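Local coordinates for protein putative transporter (PDB 3LV9) that is a putative membrane transporter of unknown function, possibly binding flavin adenine dinucleotide, of which this chain is the paired CBS-domain part, at residues A[36-41]-A[48-53]; A[55-60]-A[73-78]; A[67-72]-A[97-102]. All blocks are in the same frame, centred on the assembly; numbering follows the deposited sequence.

Overall arrangement
The three contacts illustrate how a CBS motif is assembled from its neighbours in sequence and then joined to its partner. Interaction 1, which closes before the others open, sets helix 44-53 against strand 38-39; interaction 2 pairs strands 58-62 and 69-74, its centre about 9 Å away. Both reach one three-stranded sheet, and Leu51 of the first packs on Ile75 and Leu78 of the second. Interaction 3, centred about 15 Å from interaction 2 and 17 Å from interaction 1, alternates with interaction 2 along the chain: 67-72 runs directly into 73-78 through strand 69-74, but reaches strand 98-101 of the other sheet. Local packing within the first CBS motif thus passes into a junction between the two.

Interaction 1: A[36-41]-A[48-53]; sequences VCIYES and LAILKE. With PO4 (phosphate ion), chain B.
Ile50, on the inner side of helix 44-53, reaches across to Val36 and Ile38 and shows how one branched side chain can knit a helix to a strand. Its CB already points at the 36-41 segment but remains too far away to touch. From there CG1 takes the position between the backbone N and the carbonyl carbon (chi1 89°), which aims the longer branch at the strand and leaves CG2 anti to the carbonyl carbon. CG1 itself stays slightly farther off than the tip, which makes the contact: Ile50 CD1 lies 4.0 Å from Val36 CG1 and 4.3 Å from Ile38 CG1, with Cys37 O at the margin of the same contact. Val36 and Ile50 run past each other in opposite senses, so they meet alongside rather than end on. At the next residue of the helix, Leu51 CD2 approaches Ile38 CD1 at 4.4 Å. No hydrogen bond crosses between the segments; the side chains that meet are all apolar, and the join is modest in extent.

Away from the helix, the hydroxyl of Tyr39 meets a phosphate ion, probably from the crystallisation liquor, at the edge of its ring and in the ring plane. The modelled separation of Tyr39 OH and phosphate O2, 2.3 Å, is too short to be trusted in detail. Lys66 is a second partner of the ion.

The segments belong to a beta-alpha-beta crossover in which helix 44-53 links strands 38-39 and 58-62, neighbours that run parallel. The disulfide from Cys37, just before strand 38-39, to Cys62 of strand 58-62 ties the two together, Tyr59 of strand 58-62 touches Val36, Ile38 and Leu51, and Leu78 of helix 75-85 packs against both Ile38 and Leu51.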
ATOM      1  N   VAL A  36       1.176   9.351  11.613  1.00 31.49           N
ATOM      2  CA  VAL A  36       2.142  10.232  11.008  1.00 32.47           C
ATOM      3  C   VAL A  36       1.557  11.189   9.988  1.00 32.22           C
ATOM      4  O   VAL A  36       1.025  10.778   8.987  1.00 32.61           O
ATOM      5  CB  VAL A  36       3.258   9.439  10.368  1.00 33.49           C
ATOM      6  CG1 VAL A  36       4.069  10.338   9.493  1.00 34.16           C
ATOM      7  CG2 VAL A  36       4.153   8.819  11.466  1.00 33.97           C
ATOM      8  N   CYS A  37       1.699  12.478  10.262  1.00 32.76           N
ATOM      9  CA  CYS A  37       1.266  13.559   9.400  1.00 33.35           C
ATOM     10  C   CYS A  37       2.478  14.186   8.764  1.00 32.44           C
ATOM     11  O   CYS A  37       3.472  14.436   9.433  1.00 33.42           O
ATOM     12  CB  CYS A  37       0.552  14.663  10.221  1.00 33.67           C
ATOM     13  SG  CYS A  37      -0.821  15.378   9.271  1.00 42.61           S
ATOM     14  N   ILE A  38       2.384  14.489   7.480  1.00 30.86           N
ATOM     15  CA  ILE A  38       3.320  15.349   6.856  1.00 29.91           C
ATOM     16  C   ILE A  38       2.825  16.765   7.075  1.00 29.69           C
ATOM     17  O   ILE A  38       1.732  17.095   6.627  1.00 30.66           O
ATOM     18  CB  ILE A  38       3.355  15.088   5.363  1.00 29.89           C
ATOM     19  CG1 ILE A  38       3.916  13.688   5.076  1.00 30.37           C
ATOM     20  CG2 ILE A  38       4.248  16.125   4.684  1.00 30.42           C
ATOM     21  CD1 ILE A  38       4.138  13.418   3.627  1.00 32.37           C
ATOM     22  N   TYR A  39       3.599  17.624   7.726  1.00 28.23           N
ATOM     23  CA  TYR A  39       3.156  19.020   7.903  1.00 28.45           C
ATOM     24  C   TYR A  39       3.517  19.822   6.646  1.00 27.54           C
ATOM     25  O   TYR A  39       4.520  19.533   5.992  1.00 26.20           O
ATOM     26  CB  TYR A  39       3.778  19.646   9.156  1.00 28.26           C
ATOM     27  CG  TYR A  39       3.371  18.953  10.450  1.00 29.35           C
ATOM     28  CD1 TYR A  39       2.343  19.443  11.229  1.00 30.87           C
ATOM     29  CD2 TYR A  39       4.034  17.835  10.904  1.00 31.31           C
ATOM     30  CE1 TYR A  39       1.966  18.831  12.397  1.00 30.20           C
ATOM     31  CE2 TYR A  39       3.645  17.201  12.092  1.00 30.69           C
ATOM     32  CZ  TYR A  39       2.604  17.705  12.811  1.00 29.37           C
ATOM     33  OH  TYR A  39       2.201  17.097  13.968  1.00 27.59           O
ATOM     34  N   GLU A  40       2.734  20.830   6.296  1.00 27.28           N
ATOM     35  CA  GLU A  40       3.090  21.589   5.087  1.00 28.30           C
ATOM     36  C   GLU A  40       4.456  22.275   5.213  1.00 26.90           C
ATOM     37  O   GLU A  40       5.082  22.556   4.215  1.00 27.55           O
ATOM     38  CB  GLU A  40       1.969  22.566   4.592  1.00 28.47           C
ATOM     39  CG  GLU A  40       1.595  23.679   5.509  1.00 31.20           C
ATOM     40  CD  GLU A  40       0.498  24.625   4.934  1.00 33.42           C
ATOM     41  OE1 GLU A  40       0.105  24.555   3.740  1.00 34.05           O
ATOM     42  OE2 GLU A  40       0.014  25.450   5.712  1.00 33.50           O
ATOM     43  N   SER A  41       4.924  22.511   6.428  1.00 26.36           N
ATOM     44  CA  SER A  41       6.201  23.161   6.627  1.00 25.18           C
ATOM     45  C   SER A  41       7.357  22.212   6.830  1.00 24.17           C
ATOM     46  O   SER A  41       8.436  22.652   7.134  1.00 24.19           O
ATOM     47  CB  SER A  41       6.123  24.093   7.825  1.00 25.20           C
ATOM     48  OG  SER A  41       6.973  25.209   7.612  1.00 25.99           O
ATOM     49  N   LEU A  48      11.226  12.526   3.189  1.00 28.20           N
ATOM     50  CA  LEU A  48      11.804  11.290   2.680  1.00 29.25           C
ATOM     51  C   LEU A  48      12.243  10.413   3.827  1.00 30.52           C
ATOM     52  O   LEU A  48      12.089   9.198   3.767  1.00 30.95           O
ATOM     53  CB  LEU A  48      12.987  11.587   1.804  1.00 28.80           C
ATOM     54  CG  LEU A  48      12.587  12.429   0.599  1.00 29.98           C
ATOM     55  CD1 LEU A  48      13.818  12.796  -0.242  1.00 29.56           C
ATOM     56  CD2 LEU A  48      11.532  11.729  -0.227  1.00 27.05           C
ATOM     57  N   ALA A  49      12.775  11.010   4.883  1.00 31.70           N
ATOM     58  CA  ALA A  49      13.228  10.187   6.017  1.00 33.55           C
ATOM     59  C   ALA A  49      12.058   9.413   6.647  1.00 35.45           C
ATOM     60  O   ALA A  49      12.209   8.225   6.995  1.00 36.06           O
ATOM     61  CB  ALA A  49      13.941  11.016   7.059  1.00 33.23           C
ATOM     62  N   ILE A  50      10.892  10.058   6.773  1.00 37.22           N
ATOM     63  CA  ILE A  50       9.740   9.371   7.356  1.00 38.04           C
ATOM     64  C   ILE A  50       9.113   8.404   6.355  1.00 38.63           C
ATOM     65  O   ILE A  50       8.840   7.288   6.745  1.00 39.73           O
ATOM     66  CB  ILE A  50       8.687  10.304   8.104  1.00 38.26           C
ATOM     67  CG1 ILE A  50       7.596  10.845   7.193  1.00 40.17           C
ATOM     68  CG2 ILE A  50       9.355  11.495   8.864  1.00 37.68           C
ATOM     69  CD1 ILE A  50       7.033  12.283   7.737  1.00 41.57           C
ATOM     70  N   LEU A  51       8.938   8.756   5.077  1.00 39.24           N
ATOM     71  CA  LEU A  51       8.461   7.746   4.088  1.00 39.48           C
ATOM     72  C   LEU A  51       9.317   6.485   4.067  1.00 40.23           C
ATOM     73  O   LEU A  51       8.795   5.378   3.946  1.00 40.79           O
ATOM     74  CB  LEU A  51       8.371   8.278   2.647  1.00 39.32           C
ATOM     75  CG  LEU A  51       7.589   9.570   2.416  1.00 40.24           C
ATOM     76  CD1 LEU A  51       6.944   9.696   1.058  1.00 39.82           C
ATOM     77  CD2 LEU A  51       6.571   9.774   3.500  1.00 41.86           C
ATOM     78  N   LYS A  52      10.623   6.647   4.182  1.00 41.17           N
ATOM     79  CA  LYS A  52      11.536   5.511   4.172  1.00 42.17           C
ATOM     80  C   LYS A  52      11.347   4.594   5.396  1.00 42.74           C
ATOM     81  O   LYS A  52      11.251   3.392   5.251  1.00 42.87           O
ATOM     82  CB  LYS A  52      12.971   6.007   4.118  1.00 42.24           C
ATOM     83  CG  LYS A  52      13.953   4.968   3.668  1.00 45.18           C
ATOM     84  CD  LYS A  52      15.291   5.011   4.431  1.00 48.10           C
ATOM     85  CE  LYS A  52      16.155   3.770   4.108  1.00 49.27           C
ATOM     86  NZ  LYS A  52      17.089   3.396   5.222  1.00 51.31           N
ATOM     87  N   GLU A  53      11.290   5.168   6.590  1.00 43.76           N
ATOM     88  CA  GLU A  53      11.167   4.411   7.847  1.00 44.91           C
ATOM     89  C   GLU A  53       9.814   3.731   8.005  1.00 45.27           C
ATOM     90  O   GLU A  53       9.730   2.571   8.403  1.00 45.12           O
ATOM     91  CB  GLU A  53      11.350   5.383   9.012  1.00 45.42           C
ATOM     92  CG  GLU A  53      11.345   4.780  10.412  1.00 48.60           C
ATOM     93  CD  GLU A  53      10.747   5.736  11.474  1.00 52.24           C
ATOM     94  OE1 GLU A  53      10.052   6.707  11.067  1.00 52.61           O
ATOM     95  OE2 GLU A  53      10.963   5.504  12.706  1.00 53.33           O
TER
HETATM   96  P   PO4 B 401       4.210  15.114  15.734  1.00 74.43           P
HETATM   97  O1  PO4 B 401       4.814  15.084  17.120  1.00 76.49           O
HETATM   98  O2  PO4 B 401       2.915  15.874  15.825  1.00 76.36           O
HETATM   99  O3  PO4 B 401       5.068  15.846  14.733  1.00 78.28           O
HETATM  100  O4  PO4 B 401       4.023  13.676  15.310  1.00 75.16           O

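Interaction 2: A[55-60]-A[73-78]; sequences GVTRYP and VHIRDL
The beta hairpin of strands 58-62 and 69-74 includes Tyr59 and Val73, an antiparallel hydrogen-bonded pair. Tyr59 N donates to Val73 O at 2.7 Å, and Val73 N returns a bond of the same length to Tyr59 O. Next comes the non-hydrogen-bonded pair of Arg58 and His74, and beyond it Ile75 N reaches Thr57 O at 2.8 Å, so the ladder carries on into the first turn of helix 75-85.

His74 is the pivot between strand and helix. With CG anti to the backbone N (chi1 -169°), its ring turns back under the helix start, and ND1 accepts from Arg76 N at 3.1 Å in an almost straight N-cap bond (177°) lying close to the ring plane. This bond fixes the rotation of the imidazole and implies that ND1 carries no proton. The methyl CG2 of Thr57 sits over one ring face, though its modelled closeness to NE2 is doubtful. The Arg58 guanidinium, in the one of its two conformers described, stands nearly perpendicular to the imidazole, at 85°, and turns a face to His74 CD2; on the Arg76 side, His74 CE1 lies over the centre of the Arg76 guanidinium, 3.6 Å above its plane.

On the other sheet face Tyr59 CB meets Val73 CG2. Glu137 of the second subunit forms a salt bridge with Arg76, bringing this corner to the dimer interface. A hairpin whose second strand leads straight into a helix is the beta-beta-alpha portion of the beta-alpha-beta-beta-alpha CBS fold.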
ATOM      1  N   GLY A  55       6.162   2.163   6.782  1.00 46.26           N
ATOM      2  CA  GLY A  55       5.935   1.234   5.675  1.00 45.82           C
ATOM      3  C   GLY A  55       4.637   1.492   4.948  1.00 44.86           C
ATOM      4  O   GLY A  55       3.923   0.548   4.633  1.00 45.92           O
ATOM      5  N   VAL A  56       4.362   2.751   4.629  1.00 43.06           N
ATOM      6  CA  VAL A  56       2.987   3.236   4.480  1.00 41.37           C
ATOM      7  C   VAL A  56       2.832   4.009   3.170  1.00 40.15           C
ATOM      8  O   VAL A  56       3.784   4.639   2.716  1.00 40.99           O
ATOM      9  CB  VAL A  56       2.685   4.111   5.739  1.00 41.36           C
ATOM     10  CG1 VAL A  56       1.505   5.053   5.567  1.00 39.27           C
ATOM     11  CG2 VAL A  56       2.529   3.181   6.964  1.00 41.32           C
ATOM     12  N   THR A  57       1.639   3.987   2.589  1.00 38.13           N
ATOM     13  CA  THR A  57       1.432   4.457   1.217  1.00 37.32           C
ATOM     14  C   THR A  57       0.712   5.782   1.106  1.00 35.73           C
ATOM     15  O   THR A  57       0.898   6.510   0.116  1.00 33.96           O
ATOM     16  CB  THR A  57       0.646   3.394   0.370  1.00 37.20           C
ATOM     17  OG1 THR A  57       1.569   2.622  -0.404  1.00 38.90           O
ATOM     18  CG2 THR A  57      -0.272   4.024  -0.625  1.00 39.30           C
ATOM     19  N   ARG A  58      -0.121   6.082   2.105  1.00 34.34           N
ATOM     20  CA  ARG A  58      -0.949   7.295   2.079  0.50 33.85           C
ATOM     21  C   ARG A  58      -0.754   8.108   3.373  1.00 32.92           C
ATOM     22  O   ARG A  58      -0.922   7.589   4.478  1.00 32.49           O
ATOM     23  CB  ARG A  58      -2.426   6.933   1.851  0.50 33.76           C
ATOM     24  CG  ARG A  58      -2.765   6.481   0.404  0.50 34.35           C
ATOM     25  CD  ARG A  58      -4.254   6.038   0.198  0.50 34.26           C
ATOM     26  NE  ARG A  58      -4.550   5.721  -1.208  0.50 33.87           N
ATOM     27  CZ  ARG A  58      -4.599   4.490  -1.717  0.50 34.06           C
ATOM     28  NH1 ARG A  58      -4.406   3.428  -0.943  0.50 33.86           N
ATOM     29  NH2 ARG A  58      -4.843   4.315  -3.008  0.50 33.60           N
ATOM     30  N   TYR A  59      -0.382   9.379   3.233  1.00 31.10           N
ATOM     31  CA  TYR A  59      -0.123  10.195   4.398  1.00 29.08           C
ATOM     32  C   TYR A  59      -1.010  11.407   4.403  1.00 28.39           C
ATOM     33  O   TYR A  59      -1.074  12.152   3.433  1.00 28.95           O
ATOM     34  CB  TYR A  59       1.311  10.653   4.461  1.00 28.89           C
ATOM     35  CG  TYR A  59       2.340   9.576   4.737  1.00 27.64           C
ATOM     36  CD1 TYR A  59       2.885   9.411   6.029  1.00 28.77           C
ATOM     37  CD2 TYR A  59       2.809   8.759   3.722  1.00 25.58           C
ATOM     38  CE1 TYR A  59       3.858   8.431   6.296  1.00 29.77           C
ATOM     39  CE2 TYR A  59       3.793   7.754   3.978  1.00 24.95           C
ATOM     40  CZ  TYR A  59       4.309   7.618   5.265  1.00 30.36           C
ATOM     41  OH  TYR A  59       5.266   6.647   5.544  1.00 36.48           O
ATOM     42  N   PRO A  60      -1.670  11.636   5.521  1.00 27.03           N
ATOM     43  CA  PRO A  60      -2.292  12.896   5.748  1.00 27.01           C
ATOM     44  C   PRO A  60      -1.291  14.037   5.809  1.00 26.69           C
ATOM     45  O   PRO A  60      -0.183  13.832   6.227  1.00 26.24           O
ATOM     46  CB  PRO A  60      -2.983  12.713   7.087  1.00 27.83           C
ATOM     47  CG  PRO A  60      -2.168  11.700   7.789  1.00 28.87           C
ATOM     48  CD  PRO A  60      -1.571  10.822   6.743  1.00 28.22           C
ATOM     49  N   VAL A  73      -1.749  12.640   0.899  1.00 28.46           N
ATOM     50  CA  VAL A  73      -0.960  12.458  -0.254  1.00 29.07           C
ATOM     51  C   VAL A  73      -0.567  11.020  -0.325  1.00 29.93           C
ATOM     52  O   VAL A  73      -0.522  10.331   0.685  1.00 29.92           O
ATOM     53  CB  VAL A  73       0.273  13.379  -0.256  1.00 29.14           C
ATOM     54  CG1 VAL A  73      -0.174  14.804  -0.463  1.00 29.12           C
ATOM     55  CG2 VAL A  73       1.089  13.228   1.034  1.00 27.60           C
ATOM     56  N   HIS A  74      -0.310  10.574  -1.552  1.00 30.38           N
ATOM     57  CA  HIS A  74       0.148   9.228  -1.813  1.00 30.38           C
ATOM     58  C   HIS A  74       1.637   9.265  -2.099  1.00 30.35           C
ATOM     59  O   HIS A  74       2.141  10.144  -2.815  1.00 30.11           O
ATOM     60  CB  HIS A  74      -0.589   8.676  -3.019  1.00 31.18           C
ATOM     61  CG  HIS A  74      -0.400   7.217  -3.224  1.00 32.21           C
ATOM     62  ND1 HIS A  74       0.841   6.647  -3.425  1.00 33.15           N
ATOM     63  CD2 HIS A  74      -1.297   6.204  -3.254  1.00 34.42           C
ATOM     64  CE1 HIS A  74       0.702   5.340  -3.553  1.00 35.30           C
ATOM     65  NE2 HIS A  74      -0.584   5.045  -3.441  1.00 35.47           N
ATOM     66  N   ILE A  75       2.329   8.269  -1.584  1.00 30.48           N
ATOM     67  CA  ILE A  75       3.773   8.187  -1.655  1.00 31.19           C
ATOM     68  C   ILE A  75       4.346   8.272  -3.120  1.00 31.45           C
ATOM     69  O   ILE A  75       5.420   8.802  -3.349  1.00 30.90           O
ATOM     70  CB  ILE A  75       4.187   6.886  -0.884  1.00 31.64           C
ATOM     71  CG1 ILE A  75       5.580   6.935  -0.330  1.00 31.63           C
ATOM     72  CG2 ILE A  75       4.017   5.609  -1.738  1.00 31.72           C
ATOM     73  CD1 ILE A  75       6.079   5.524   0.004  1.00 31.10           C
ATOM     74  N   ARG A  76       3.629   7.754  -4.113  1.00 32.32           N
ATOM     75  CA  ARG A  76       4.153   7.686  -5.484  1.00 32.88           C
ATOM     76  C   ARG A  76       4.218   9.045  -6.111  1.00 32.54           C
ATOM     77  O   ARG A  76       5.166   9.382  -6.850  1.00 32.65           O
ATOM     78  CB  ARG A  76       3.280   6.817  -6.377  1.00 33.05           C
ATOM     79  CG  ARG A  76       3.785   5.434  -6.451  1.00 35.44           C
ATOM     80  CD  ARG A  76       3.120   4.651  -7.548  1.00 38.06           C
ATOM     81  NE  ARG A  76       1.676   4.580  -7.411  1.00 43.15           N
ATOM     82  CZ  ARG A  76       0.992   3.610  -6.787  1.00 45.67           C
ATOM     83  NH1 ARG A  76      -0.338   3.678  -6.766  1.00 46.21           N
ATOM     84  NH2 ARG A  76       1.603   2.580  -6.186  1.00 46.58           N
ATOM     85  N   ASP A  77       3.153   9.784  -5.865  1.00 32.10           N
ATOM     86  CA  ASP A  77       3.076  11.180  -6.221  1.00 32.36           C
ATOM     87  C   ASP A  77       4.209  12.007  -5.592  1.00 31.63           C
ATOM     88  O   ASP A  77       4.830  12.799  -6.282  1.00 32.33           O
ATOM     89  CB  ASP A  77       1.736  11.753  -5.781  1.00 32.92           C
ATOM     90  CG  ASP A  77       0.566  10.953  -6.256  1.00 34.29           C
ATOM     91  OD1 ASP A  77       0.737  10.041  -7.082  1.00 37.77           O
ATOM     92  OD2 ASP A  77      -0.541  11.252  -5.781  1.00 40.47           O
ATOM     93  N   LEU A  78       4.474  11.834  -4.302  1.00 31.28           N
ATOM     94  CA  LEU A  78       5.552  12.564  -3.650  1.00 31.39           C
ATOM     95  C   LEU A  78       6.876  12.269  -4.366  1.00 31.01           C
ATOM     96  O   LEU A  78       7.675  13.178  -4.683  1.00 30.40           O
ATOM     97  CB  LEU A  78       5.698  12.178  -2.167  1.00 31.53           C
ATOM     98  CG  LEU A  78       4.962  12.932  -1.046  1.00 33.21           C
ATOM     99  CD1 LEU A  78       5.093  12.188   0.291  1.00 35.24           C
ATOM    100  CD2 LEU A  78       5.429  14.325  -0.834  1.00 31.98           C
TER

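Interaction 3: A[67-72]-A[97-102]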
ATOM      1  N   ASP A  67      -4.875  18.557  14.149  1.00 26.77           N
ATOM      2  CA  ASP A  67      -6.329  18.857  14.077  1.00 27.83           C
ATOM      3  C   ASP A  67      -6.724  19.699  12.867  1.00 27.31           C
ATOM      4  O   ASP A  67      -7.918  19.948  12.621  1.00 26.49           O
ATOM      5  CB  ASP A  67      -6.772  19.636  15.307  1.00 28.12           C
ATOM      6  CG  ASP A  67      -6.661  18.849  16.542  1.00 29.72           C
ATOM      7  OD1 ASP A  67      -6.655  17.600  16.455  1.00 29.48           O
ATOM      8  OD2 ASP A  67      -6.610  19.488  17.599  1.00 33.93           O
ATOM      9  N   ASP A  68      -5.713  20.167  12.142  1.00 28.20           N
ATOM     10  CA  ASP A  68      -5.942  20.900  10.901  1.00 29.11           C
ATOM     11  C   ASP A  68      -5.434  20.077   9.742  1.00 27.86           C
ATOM     12  O   ASP A  68      -4.384  20.334   9.240  1.00 27.01           O
ATOM     13  CB  ASP A  68      -5.279  22.284  10.963  1.00 29.65           C
ATOM     14  CG  ASP A  68      -5.684  23.191   9.776  1.00 33.41           C
ATOM     15  OD1 ASP A  68      -6.544  22.757   8.952  1.00 36.91           O
ATOM     16  OD2 ASP A  68      -5.136  24.323   9.674  1.00 34.88           O
ATOM     17  N   ILE A  69      -6.196  19.062   9.359  1.00 28.28           N
ATOM     18  CA  ILE A  69      -5.859  18.239   8.205  1.00 29.01           C
ATOM     19  C   ILE A  69      -6.266  18.925   6.910  1.00 29.30           C
ATOM     20  O   ILE A  69      -7.410  19.320   6.753  1.00 30.93           O
ATOM     21  CB  ILE A  69      -6.590  16.899   8.209  1.00 29.08           C
ATOM     22  CG1 ILE A  69      -6.319  16.141   9.504  1.00 29.97           C
ATOM     23  CG2 ILE A  69      -6.166  16.062   6.996  1.00 27.29           C
ATOM     24  CD1 ILE A  69      -4.925  15.923   9.780  1.00 31.77           C
ATOM     25  N   LEU A  70      -5.339  19.017   5.966  1.00 29.55           N
ATOM     26  CA  LEU A  70      -5.612  19.597   4.655  1.00 29.09           C
ATOM     27  C   LEU A  70      -6.062  18.556   3.594  1.00 29.17           C
ATOM     28  O   LEU A  70      -6.722  18.887   2.597  1.00 28.40           O
ATOM     29  CB  LEU A  70      -4.351  20.301   4.171  1.00 28.93           C
ATOM     30  CG  LEU A  70      -3.713  21.340   5.097  1.00 29.37           C
ATOM     31  CD1 LEU A  70      -2.537  21.998   4.309  1.00 26.65           C
ATOM     32  CD2 LEU A  70      -4.716  22.396   5.571  1.00 29.91           C
ATOM     33  N   GLY A  71      -5.683  17.302   3.798  1.00 29.34           N
ATOM     34  CA  GLY A  71      -6.019  16.246   2.841  1.00 28.77           C
ATOM     35  C   GLY A  71      -5.008  15.164   3.036  1.00 28.48           C
ATOM     36  O   GLY A  71      -4.461  15.049   4.112  1.00 28.77           O
ATOM     37  N   PHE A  72      -4.746  14.367   2.013  1.00 28.63           N
ATOM     38  CA  PHE A  72      -3.664  13.421   2.104  1.00 28.79           C
ATOM     39  C   PHE A  72      -2.873  13.328   0.815  1.00 29.18           C
ATOM     40  O   PHE A  72      -3.261  13.862  -0.227  1.00 28.74           O
ATOM     41  CB  PHE A  72      -4.181  12.054   2.496  1.00 29.06           C
ATOM     42  CG  PHE A  72      -4.765  11.259   1.356  1.00 28.73           C
ATOM     43  CD1 PHE A  72      -3.997  10.326   0.698  1.00 28.97           C
ATOM     44  CD2 PHE A  72      -6.108  11.397   1.009  1.00 32.09           C
ATOM     45  CE1 PHE A  72      -4.540   9.524  -0.323  1.00 33.46           C
ATOM     46  CE2 PHE A  72      -6.686  10.607  -0.024  1.00 32.97           C
ATOM     47  CZ  PHE A  72      -5.894   9.670  -0.695  1.00 32.61           C
ATOM     48  N   ILE A  97      -9.768  13.959   1.917  1.00 37.10           N
ATOM     49  CA  ILE A  97     -10.161  12.931   2.901  1.00 36.87           C
ATOM     50  C   ILE A  97     -11.628  13.145   3.320  1.00 36.30           C
ATOM     51  O   ILE A  97     -12.263  14.178   3.029  1.00 34.98           O
ATOM     52  CB  ILE A  97      -9.268  12.873   4.211  1.00 37.47           C
ATOM     53  CG1 ILE A  97      -8.902  14.273   4.694  1.00 38.15           C
ATOM     54  CG2 ILE A  97      -7.988  12.038   4.048  1.00 36.21           C
ATOM     55  CD1 ILE A  97     -10.080  15.052   5.190  1.00 39.80           C
ATOM     56  N   ILE A  98     -12.153  12.133   3.998  1.00 36.23           N
ATOM     57  CA  ILE A  98     -13.427  12.229   4.703  1.00 36.48           C
ATOM     58  C   ILE A  98     -13.172  12.173   6.214  1.00 35.68           C
ATOM     59  O   ILE A  98     -12.140  11.666   6.669  1.00 34.39           O
ATOM     60  CB  ILE A  98     -14.404  11.101   4.266  1.00 36.96           C
ATOM     61  CG1 ILE A  98     -13.841   9.708   4.561  1.00 37.72           C
ATOM     62  CG2 ILE A  98     -14.683  11.178   2.753  1.00 39.01           C
ATOM     63  CD1 ILE A  98     -14.927   8.673   4.557  1.00 39.52           C
ATOM     64  N   TYR A  99     -14.121  12.689   6.982  1.00 35.73           N
ATOM     65  CA  TYR A  99     -14.037  12.651   8.450  1.00 35.86           C
ATOM     66  C   TYR A  99     -15.179  11.814   8.936  1.00 35.95           C
ATOM     67  O   TYR A  99     -16.311  11.971   8.466  1.00 36.29           O
ATOM     68  CB  TYR A  99     -14.124  14.046   9.082  1.00 36.03           C
ATOM     69  CG  TYR A  99     -13.036  15.017   8.645  1.00 36.39           C
ATOM     70  CD1 TYR A  99     -11.902  15.219   9.415  1.00 35.83           C
ATOM     71  CD2 TYR A  99     -13.141  15.724   7.457  1.00 35.91           C
ATOM     72  CE1 TYR A  99     -10.919  16.097   9.018  1.00 35.34           C
ATOM     73  CE2 TYR A  99     -12.140  16.597   7.056  1.00 35.56           C
ATOM     74  CZ  TYR A  99     -11.032  16.771   7.842  1.00 33.58           C
ATOM     75  OH  TYR A  99     -10.037  17.658   7.451  1.00 33.93           O
ATOM     76  N   ILE A 100     -14.877  10.894   9.843  1.00 35.87           N
ATOM     77  CA  ILE A 100     -15.900  10.096  10.493  1.00 36.23           C
ATOM     78  C   ILE A 100     -15.722  10.164  12.005  1.00 35.26           C
ATOM     79  O   ILE A 100     -14.625  10.369  12.510  1.00 35.50           O
ATOM     80  CB  ILE A 100     -15.853   8.625  10.036  1.00 36.23           C
ATOM     81  CG1 ILE A 100     -14.464   8.026  10.236  1.00 38.16           C
ATOM     82  CG2 ILE A 100     -16.126   8.524   8.592  1.00 37.01           C
ATOM     83  CD1 ILE A 100     -14.515   6.549  10.384  1.00 39.38           C
ATOM     84  N   SER A 101     -16.817   9.981  12.717  1.00 35.05           N
ATOM     85  CA  SER A 101     -16.813   9.975  14.185  1.00 34.72           C
ATOM     86  C   SER A 101     -16.257   8.679  14.722  1.00 33.94           C
ATOM     87  O   SER A 101     -16.467   7.613  14.128  1.00 33.93           O
ATOM     88  CB  SER A 101     -18.210  10.129  14.767  1.00 34.30           C
ATOM     89  OG  SER A 101     -18.143   9.887  16.156  1.00 34.99           O
ATOM     90  N   GLU A 102     -15.600   8.790  15.871  1.00 33.19           N
ATOM     91  CA  GLU A 102     -14.977   7.635  16.530  1.00 33.61           C
ATOM     92  C   GLU A 102     -16.022   6.617  17.084  1.00 33.06           C
ATOM     93  O   GLU A 102     -15.674   5.509  17.442  1.00 32.21           O
ATOM     94  CB  GLU A 102     -13.993   8.104  17.647  1.00 33.37           C
ATOM     95  CG  GLU A 102     -14.641   8.670  18.937  1.00 33.50           C
ATOM     96  CD  GLU A 102     -13.627   9.212  19.967  1.00 35.26           C
ATOM     97  OE1 GLU A 102     -12.396   9.319  19.661  1.00 34.71           O
ATOM     98  OE2 GLU A 102     -14.082   9.549  21.091  1.00 34.88           O
TER
HETATM   99  O   HOH W   1      -9.046  18.711   9.895  1.00 36.86           O
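Gly71 and Ile97 bring the two backbones nearest, with 5.3 Å between their CA atoms, yet no hydrogen bond joins the segments, whose strands belong to different sheets. Gly71, at phi 156° and psi -154°, adopts a conformation hardly open to other residues. Ile97 divides its two branches across the other strand: CG1, flanked by both backbone neighbours of CA (chi1 40°), lies 4.0 Å from Gly71 CA and equally far from Ile69 CG2, while CG2 approaches Phe72 CD2 at 3.6 Å, obliquely to the ring. Strand 69-74 is part of the first CBS motif and 98-101 of the second, so the contact lies at the seam of the tandem pair known as a Bateman module. Ile122 of strand 120-124 packs against Ile69, Ile97 and Tyr99, widening this apolar patch. Further along, the hydroxyl end of Tyr99 comes to Ile69, with OH 3.6 Å from Ile69 CB; its approach to Ile69 O is poorly angled and makes no bond. A water bridges instead, 2.8 Å from Tyr99 OH, accepting from Ile69 N at 2.9 Å and donating to Asp67 O.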